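Peptidase C51 domain-containing protein (Streptococcus mutans, PDB 3L9A) is of unknown function but is the C-terminal domain of a phage-associated protein that probably cleaves peptidoglycan through a CHAP peptidase domain. Local coordinates at residues V34-I45 with Y78-H88. Sequence-based numbering, arbitrary orientation.
Sequences VSPTQKRAFWVI and YQVKFEGKNVH
Arg40 and Glu83 meet across the parallel pairing of strands 40-43 and 81-83, on the sheet face they share with Phe42 and Lys81. The arginine chain runs out extended, and its NE gives a nearly straight bond (2.8 Å, 175°) to Glu83 OE1; the carboxylate lies at the guanidinium edge but is turned 54° to it, and NE meets OE1 from above the carboxylate plane. OE1 also accepts from a water shared with Gly84 O, while Lys81 NZ reaches OE2 from the same strand. Phe42 lies beneath the guanidinium, Arg40 NH2 3.4 Å above the plane of the Phe42 ring, over its centre; the far ring face takes Val44 CG1, and Gly84 O sits at the ring edge. Glu76 O of a second subunit accepts from both Arg40 NH1 and Asn86 ND2.

The opposite face carries Ala41 and Phe82, with Val80 just before the strand. Ala41 CB sits over the Phe82 ring, 3.8 Å from its centroid, and touches Val80 CG1 at 3.6 Å; helix 68-78 covers Val80 and Phe82 through Ile74. Lys81 N to Lys39 O, Ala41 N to Lys81 O and Glu83 N to Ala41 O stitch the backbones together. Further along, Trp43 has CG anti to its backbone N (chi1 -177°), which brings the indole under the extended Lys85: CE lies 3.4 Å above the ring plane, and NZ makes a cation-pi contact 4.2 Å from the six-membered ring centroid. A type I turn (Pro36 to Lys39) with a G1 bulge joins 40-43 to antiparallel 31-35; 81-83, following helix 68-78, adds parallel as the chain's outermost strand on that side of the mixed sheet.

The Arg40-Glu83-Lys81 network should favour an ionised Glu83 and steady the arginine facing the neighbouring subunit, backed by apolar packing of Ala41 on Phe82.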
ATOM      1  N   VAL A  34       0.887  -7.562 -11.549  1.00  4.95           N
ATOM      2  CA  VAL A  34      -0.192  -6.615 -11.305  1.00  5.67           C
ATOM      3  C   VAL A  34       0.027  -5.944  -9.960  1.00  5.43           C
ATOM      4  O   VAL A  34       0.121  -6.618  -8.932  1.00  6.02           O
ATOM      5  CB  VAL A  34      -1.585  -7.303 -11.317  1.00  5.67           C
ATOM      6  CG1 VAL A  34      -2.701  -6.271 -11.197  1.00  6.55           C
ATOM      7  CG2 VAL A  34      -1.776  -8.150 -12.586  1.00  6.47           C
ATOM      8  N   SER A  35       0.093  -4.611  -9.975  1.00  6.10           N
ATOM      9  CA  SER A  35       0.262  -3.842  -8.756  1.00  6.37           C
ATOM     10  C   SER A  35      -0.907  -2.885  -8.559  1.00  6.13           C
ATOM     11  O   SER A  35      -0.917  -1.793  -9.119  1.00  6.71           O
ATOM     12  CB  SER A  35       1.577  -3.063  -8.773  1.00  6.23           C
ATOM     13  OG  SER A  35       1.668  -2.271  -7.596  1.00  7.06           O
ATOM     14  N   PRO A  36      -1.924  -3.307  -7.794  1.00  6.27           N
ATOM     15  CA  PRO A  36      -3.010  -2.365  -7.508  1.00  6.59           C
ATOM     16  C   PRO A  36      -2.539  -1.059  -6.868  1.00  6.91           C
ATOM     17  O   PRO A  36      -3.057   0.008  -7.206  1.00  6.90           O
ATOM     18  CB  PRO A  36      -3.921  -3.171  -6.572  1.00  7.01           C
ATOM     19  CG  PRO A  36      -3.699  -4.599  -7.042  1.00  7.66           C
ATOM     20  CD  PRO A  36      -2.203  -4.646  -7.250  1.00  7.05           C
ATOM     21  N   THR A  37      -1.565  -1.113  -5.964  1.00  7.09           N
ATOM     22  CA  THR A  37      -1.144   0.112  -5.305  0.70  8.21           C
ATOM     23  C   THR A  37      -0.565   1.113  -6.305  1.00  8.27           C
ATOM     24  O   THR A  37      -0.844   2.322  -6.222  1.00 10.00           O
ATOM     25  CB  THR A  37      -0.200  -0.137  -4.108  0.70  8.66           C
ATOM     26  OG1 THR A  37       0.905  -0.976  -4.488  0.70 10.13           O
ATOM     27  CG2 THR A  37      -0.973  -0.766  -2.952  0.70  9.78           C
ATOM     28  N   GLN A  38       0.184   0.624  -7.288  1.00  6.99           N
ATOM     29  CA  GLN A  38       0.741   1.499  -8.319  1.00  6.59           C
ATOM     30  C   GLN A  38      -0.176   1.662  -9.535  1.00  6.53           C
ATOM     31  O   GLN A  38       0.191   2.331 -10.501  1.00  6.93           O
ATOM     32  CB  GLN A  38       2.108   0.975  -8.753  1.00  7.15           C
ATOM     33  CG  GLN A  38       3.122   0.930  -7.609  1.00  7.46           C
ATOM     34  CD  GLN A  38       4.556   0.813  -8.099  1.00  6.86           C
ATOM     35  OE1 GLN A  38       4.808   0.421  -9.243  1.00  9.81           O
ATOM     36  NE2 GLN A  38       5.502   1.165  -7.245  1.00  6.81           N
ATOM     37  N   LYS A  39      -1.361   1.059  -9.485  1.00  6.09           N
ATOM     38  CA  LYS A  39      -2.285   1.062 -10.635  1.00  5.90           C
ATOM     39  C   LYS A  39      -1.569   0.702 -11.947  1.00  5.99           C
ATOM     40  O   LYS A  39      -1.782   1.329 -12.986  1.00  6.37           O
ATOM     41  CB  LYS A  39      -3.029   2.402 -10.736  1.00  6.55           C
ATOM     42  CG  LYS A  39      -3.984   2.625  -9.571  1.00  6.96           C
ATOM     43  CD  LYS A  39      -4.700   3.971  -9.677  1.00  9.64           C
ATOM     44  CE  LYS A  39      -5.697   4.162  -8.539  1.00 10.21           C
ATOM     45  NZ  LYS A  39      -6.235   5.557  -8.526  1.00 12.88           N
ATOM     46  N   ARG A  40      -0.732  -0.330 -11.889  1.00  5.85           N
ATOM     47  CA  ARG A  40       0.083  -0.713 -13.042  1.00  6.10           C
ATOM     48  C   ARG A  40       0.212  -2.224 -13.143  1.00  5.69           C
ATOM     49  O   ARG A  40       0.509  -2.893 -12.144  1.00  6.13           O
ATOM     50  CB  ARG A  40       1.489  -0.098 -12.938  1.00  7.04           C
ATOM     51  CG  ARG A  40       2.438  -0.514 -14.082  1.00  9.29           C
ATOM     52  CD  ARG A  40       3.810   0.127 -13.952  1.00 11.76           C
ATOM     53  NE  ARG A  40       4.757  -0.350 -14.966  1.00 12.24           N
ATOM     54  CZ  ARG A  40       5.953  -0.883 -14.713  1.00 12.49           C
ATOM     55  NH1 ARG A  40       6.383  -1.051 -13.470  1.00 13.12           N
ATOM     56  NH2 ARG A  40       6.724  -1.270 -15.727  1.00 14.91           N
ATOM     57  N   ALA A  41      -0.008  -2.755 -14.348  1.00  5.57           N
ATOM     58  CA  ALA A  41       0.308  -4.154 -14.649  1.00  5.73           C
ATOM     59  C   ALA A  41       1.180  -4.173 -15.886  1.00  5.84           C
ATOM     60  O   ALA A  41       0.979  -3.381 -16.804  1.00  6.48           O
ATOM     61  CB  ALA A  41      -0.954  -4.967 -14.894  1.00  6.28           C
ATOM     62  N   PHE A  42       2.146  -5.080 -15.932  1.00  5.60           N
ATOM     63  CA  PHE A  42       2.978  -5.179 -17.124  1.00  5.33           C
ATOM     64  C   PHE A  42       3.473  -6.596 -17.340  1.00  5.33           C
ATOM     65  O   PHE A  42       3.479  -7.417 -16.427  1.00  5.46           O
ATOM     66  CB  PHE A  42       4.124  -4.139 -17.122  1.00  6.08           C
ATOM     67  CG  PHE A  42       5.304  -4.479 -16.249  1.00  5.77           C
ATOM     68  CD1 PHE A  42       6.519  -4.827 -16.829  1.00  7.23           C
ATOM     69  CD2 PHE A  42       5.231  -4.363 -14.863  1.00  6.84           C
ATOM     70  CE1 PHE A  42       7.634  -5.100 -16.042  1.00  8.18           C
ATOM     71  CE2 PHE A  42       6.343  -4.646 -14.062  1.00  7.23           C
ATOM     72  CZ  PHE A  42       7.548  -5.006 -14.653  1.00  8.26           C
ATOM     73  N   TRP A  43       3.862  -6.873 -18.581  1.00  5.21           N
ATOM     74  CA  TRP A  43       4.360  -8.169 -18.994  1.00  5.30           C
ATOM     75  C   TRP A  43       5.830  -8.281 -18.610  1.00  5.20           C
ATOM     76  O   TRP A  43       6.675  -7.566 -19.136  1.00  5.87           O
ATOM     77  CB  TRP A  43       4.154  -8.285 -20.498  1.00  5.75           C
ATOM     78  CG  TRP A  43       4.531  -9.589 -21.139  1.00  5.77           C
ATOM     79  CD1 TRP A  43       4.969 -10.742 -20.524  1.00  6.09           C
ATOM     80  CD2 TRP A  43       4.470  -9.878 -22.539  1.00  5.88           C
ATOM     81  NE1 TRP A  43       5.193 -11.722 -21.473  1.00  6.13           N
ATOM     82  CE2 TRP A  43       4.896 -11.214 -22.714  1.00  6.22           C
ATOM     83  CE3 TRP A  43       4.103  -9.125 -23.666  1.00  6.14           C
ATOM     84  CZ2 TRP A  43       4.968 -11.810 -23.979  1.00  6.34           C
ATOM     85  CZ3 TRP A  43       4.180  -9.714 -24.914  1.00  6.64           C
ATOM     86  CH2 TRP A  43       4.608 -11.041 -25.061  1.00  7.13           C
ATOM     87  N   VAL A  44       6.122  -9.178 -17.671  1.00  5.30           N
ATOM     88  CA  VAL A  44       7.490  -9.370 -17.200  1.00  6.11           C
ATOM     89  C   VAL A  44       8.214 -10.422 -18.019  1.00  6.50           C
ATOM     90  O   VAL A  44       7.617 -11.406 -18.435  1.00  7.63           O
ATOM     91  CB  VAL A  44       7.553  -9.752 -15.684  1.00  6.22           C
ATOM     92  CG1 VAL A  44       7.100  -8.585 -14.825  1.00  8.12           C
ATOM     93  CG2 VAL A  44       6.767 -11.035 -15.363  1.00  7.64           C
ATOM     94  N   ILE A  45       9.506 -10.220 -18.232  1.00  6.26           N
ATOM     95  CA  ILE A  45      10.343 -11.294 -18.759  1.00  7.04           C
ATOM     96  C   ILE A  45      10.718 -12.242 -17.614  1.00  7.22           C
ATOM     97  O   ILE A  45      10.580 -11.895 -16.428  1.00  6.49           O
ATOM     98  CB  ILE A  45      11.603 -10.768 -19.498  1.00  7.36           C
ATOM     99  CG1 ILE A  45      12.553 -10.023 -18.550  1.00  7.87           C
ATOM    100  CG2 ILE A  45      11.202  -9.915 -20.704  1.00  8.66           C
ATOM    101  CD1 ILE A  45      13.961  -9.813 -19.124  1.00  9.56           C
ATOM    102  N   TYR A  78      -9.480  -2.431  -9.583  1.00  6.50           N
ATOM    103  CA  TYR A  78      -8.210  -1.854  -9.157  1.00  6.89           C
ATOM    104  C   TYR A  78      -7.720  -0.681  -9.991  1.00  6.85           C
ATOM    105  O   TYR A  78      -6.673  -0.119  -9.676  1.00  7.27           O
ATOM    106  CB  TYR A  78      -7.126  -2.947  -9.015  1.00  7.46           C
ATOM    107  CG  TYR A  78      -7.525  -4.032  -8.038  1.00  7.27           C
ATOM    108  CD1 TYR A  78      -7.638  -3.751  -6.670  1.00  7.82           C
ATOM    109  CD2 TYR A  78      -7.797  -5.330  -8.465  1.00  9.26           C
ATOM    110  CE1 TYR A  78      -8.026  -4.728  -5.759  1.00  8.46           C
ATOM    111  CE2 TYR A  78      -8.179  -6.319  -7.559  1.00 10.28           C
ATOM    112  CZ  TYR A  78      -8.293  -6.005  -6.208  1.00  9.10           C
ATOM    113  OH  TYR A  78      -8.677  -6.988  -5.327  1.00  9.79           O
ATOM    114  N   GLN A  79      -8.426  -0.351 -11.070  0.60  6.41           N
ATOM    115  CA  GLN A  79      -8.111   0.863 -11.832  0.60  6.66           C
ATOM    116  C   GLN A  79      -6.704   0.787 -12.441  0.60  6.57           C
ATOM    117  O   GLN A  79      -6.039   1.799 -12.639  0.60  6.50           O
ATOM    118  CB  GLN A  79      -8.269   2.098 -10.929  0.60  7.05           C
ATOM    119  CG  GLN A  79      -9.614   2.124 -10.194  0.60  7.26           C
ATOM    120  CD  GLN A  79      -9.826   3.406  -9.434  0.60  8.25           C
ATOM    121  OE1 GLN A  79     -10.491   4.312  -9.923  0.60  9.65           O
ATOM    122  NE2 GLN A  79      -9.245   3.498  -8.236  0.60  9.00           N
ATOM    123  N   VAL A  80      -6.278  -0.431 -12.764  1.00  6.10           N
ATOM    124  CA  VAL A  80      -4.921  -0.692 -13.230  1.00  6.28           C
ATOM    125  C   VAL A  80      -4.758  -0.311 -14.698  1.00  6.10           C
ATOM    126  O   VAL A  80      -5.617  -0.644 -15.522  1.00  6.88           O
ATOM    127  CB  VAL A  80      -4.576  -2.180 -12.992  1.00  6.59           C
ATOM    128  CG1 VAL A  80      -3.359  -2.608 -13.773  1.00  7.18           C
ATOM    129  CG2 VAL A  80      -4.377  -2.434 -11.514  1.00  7.05           C
ATOM    130  N   LYS A  81      -3.646   0.361 -15.003  1.00  5.84           N
ATOM    131  CA  LYS A  81      -3.219   0.600 -16.375  1.00  6.89           C
ATOM    132  C   LYS A  81      -2.294  -0.533 -16.813  1.00  6.34           C
ATOM    133  O   LYS A  81      -1.238  -0.751 -16.224  1.00  6.88           O
ATOM    134  CB  LYS A  81      -2.476   1.938 -16.471  1.00  8.36           C
ATOM    135  CG  LYS A  81      -1.977   2.232 -17.889  1.00 13.37           C
ATOM    136  CD  LYS A  81      -0.888   3.297 -17.907  1.00 19.14           C
ATOM    137  CE  LYS A  81      -0.077   3.247 -19.198  1.00 20.97           C
ATOM    138  NZ  LYS A  81       1.351   3.622 -18.970  1.00 22.66           N
ATOM    139  N   PHE A  82      -2.707  -1.248 -17.853  1.00  6.07           N
ATOM    140  CA  PHE A  82      -1.933  -2.360 -18.408  1.00  6.08           C
ATOM    141  C   PHE A  82      -0.886  -1.880 -19.406  1.00  5.85           C
ATOM    142  O   PHE A  82      -1.142  -0.970 -20.210  1.00  6.70           O
ATOM    143  CB  PHE A  82      -2.876  -3.382 -19.052  1.00  6.34           C
ATOM    144  CG  PHE A  82      -3.517  -4.306 -18.056  1.00  5.85           C
ATOM    145  CD1 PHE A  82      -3.013  -5.588 -17.866  1.00  6.25           C
ATOM    146  CD2 PHE A  82      -4.591  -3.890 -17.277  1.00  7.05           C
ATOM    147  CE1 PHE A  82      -3.580  -6.440 -16.926  1.00  6.52           C
ATOM    148  CE2 PHE A  82      -5.154  -4.742 -16.330  1.00  7.91           C
ATOM    149  CZ  PHE A  82      -4.645  -6.017 -16.156  1.00  7.31           C
ATOM    150  N   GLU A  83       0.291  -2.502 -19.336  1.00  5.90           N
ATOM    151  CA  GLU A  83       1.420  -2.178 -20.190  1.00  6.18           C
ATOM    152  C   GLU A  83       2.053  -3.453 -20.738  1.00  5.95           C
ATOM    153  O   GLU A  83       1.823  -4.555 -20.226  1.00  5.89           O
ATOM    154  CB  GLU A  83       2.500  -1.426 -19.404  1.00  6.74           C
ATOM    155  CG  GLU A  83       2.024  -0.153 -18.741  1.00  8.48           C
ATOM    156  CD  GLU A  83       3.085   0.487 -17.863  1.00 10.06           C
ATOM    157  OE1 GLU A  83       4.160  -0.109 -17.669  1.00 10.96           O
ATOM    158  OE2 GLU A  83       2.831   1.603 -17.376  1.00 13.19           O
ATOM    159  N   GLY A  84       2.890  -3.298 -21.759  1.00  6.11           N
ATOM    160  CA  GLY A  84       3.691  -4.413 -22.275  1.00  6.39           C
ATOM    161  C   GLY A  84       5.001  -4.539 -21.525  1.00  6.64           C
ATOM    162  O   GLY A  84       5.115  -4.118 -20.370  1.00  7.01           O
ATOM    163  N   LYS A  85       5.994  -5.125 -22.182  1.00  6.55           N
ATOM    164  CA  LYS A  85       7.318  -5.285 -21.582  1.00  6.98           C
ATOM    165  C   LYS A  85       8.029  -3.953 -21.479  1.00  7.20           C
ATOM    166  O   LYS A  85       7.760  -3.028 -22.252  1.00  8.12           O
ATOM    167  CB  LYS A  85       8.171  -6.246 -22.406  1.00  7.42           C
ATOM    168  CG  LYS A  85       7.640  -7.663 -22.456  1.00  7.40           C
ATOM    169  CD  LYS A  85       8.524  -8.558 -23.309  0.70  6.46           C
ATOM    170  CE  LYS A  85       8.004  -9.978 -23.300  0.70  7.51           C
ATOM    171  NZ  LYS A  85       8.717 -10.896 -24.231  0.70 10.21           N
ATOM    172  N   ASN A  86       8.954  -3.841 -20.528  1.00  7.65           N
ATOM    173  CA  ASN A  86       9.734  -2.612 -20.408  1.00  8.14           C
ATOM    174  C   ASN A  86      11.225  -2.851 -20.570  1.00  9.47           C
ATOM    175  O   ASN A  86      12.019  -1.941 -20.350  1.00 10.32           O
ATOM    176  CB  ASN A  86       9.386  -1.834 -19.125  1.00  8.31           C
ATOM    177  CG  ASN A  86       9.812  -2.544 -17.857  1.00  7.91           C
ATOM    178  OD1 ASN A  86      10.350  -3.650 -17.871  1.00  8.32           O
ATOM    179  ND2 ASN A  86       9.567  -1.886 -16.732  1.00  9.38           N
ATOM    180  N   VAL A  87      11.575  -4.075 -20.964  1.00 10.00           N
ATOM    181  CA  VAL A  87      12.923  -4.467 -21.344  1.00 12.86           C
ATOM    182  C   VAL A  87      12.772  -5.420 -22.536  1.00 14.38           C
ATOM    183  O   VAL A  87      11.672  -5.902 -22.830  1.00 14.97           O
ATOM    184  CB  VAL A  87      13.676  -5.177 -20.194  1.00 12.63           C
ATOM    185  CG1 VAL A  87      13.926  -4.216 -19.033  1.00 13.45           C
ATOM    186  CG2 VAL A  87      12.910  -6.386 -19.691  1.00 13.71           C
ATOM    187  N   HIS A  88      13.876  -5.721 -23.206  1.00 16.48           N
ATOM    188  CA  HIS A  88      13.843  -6.672 -24.316  1.00 17.97           C
ATOM    189  C   HIS A  88      13.521  -8.079 -23.836  0.70 18.18           C
ATOM    190  O   HIS A  88      12.849  -8.841 -24.532  1.00 19.23           O
ATOM    191  CB  HIS A  88      15.178  -6.693 -25.053  1.00 18.62           C
ATOM    192  CG  HIS A  88      15.496  -5.418 -25.757  0.70 19.64           C
ATOM    193  ND1 HIS A  88      14.796  -4.984 -26.863  0.70 20.21           N
ATOM    194  CD2 HIS A  88      16.444  -4.484 -25.519  0.70 20.08           C
ATOM    195  CE1 HIS A  88      15.297  -3.831 -27.270  0.70 20.71           C
ATOM    196  NE2 HIS A  88      16.303  -3.509 -26.475  0.70 21.00           N
ATOM    197  OXT HIS A  88      13.939  -8.484 -22.751  0.70 18.33           O
TER
HETATM  198  O   HOH W   1      -8.519   5.740  -6.752  1.00 13.57           O
HETATM  199  O   HOH W   2       5.931  -1.701 -18.998  1.00 11.99           O
HETATM  200  O   HOH W   3       9.215  -6.438 -19.294  1.00  6.97           O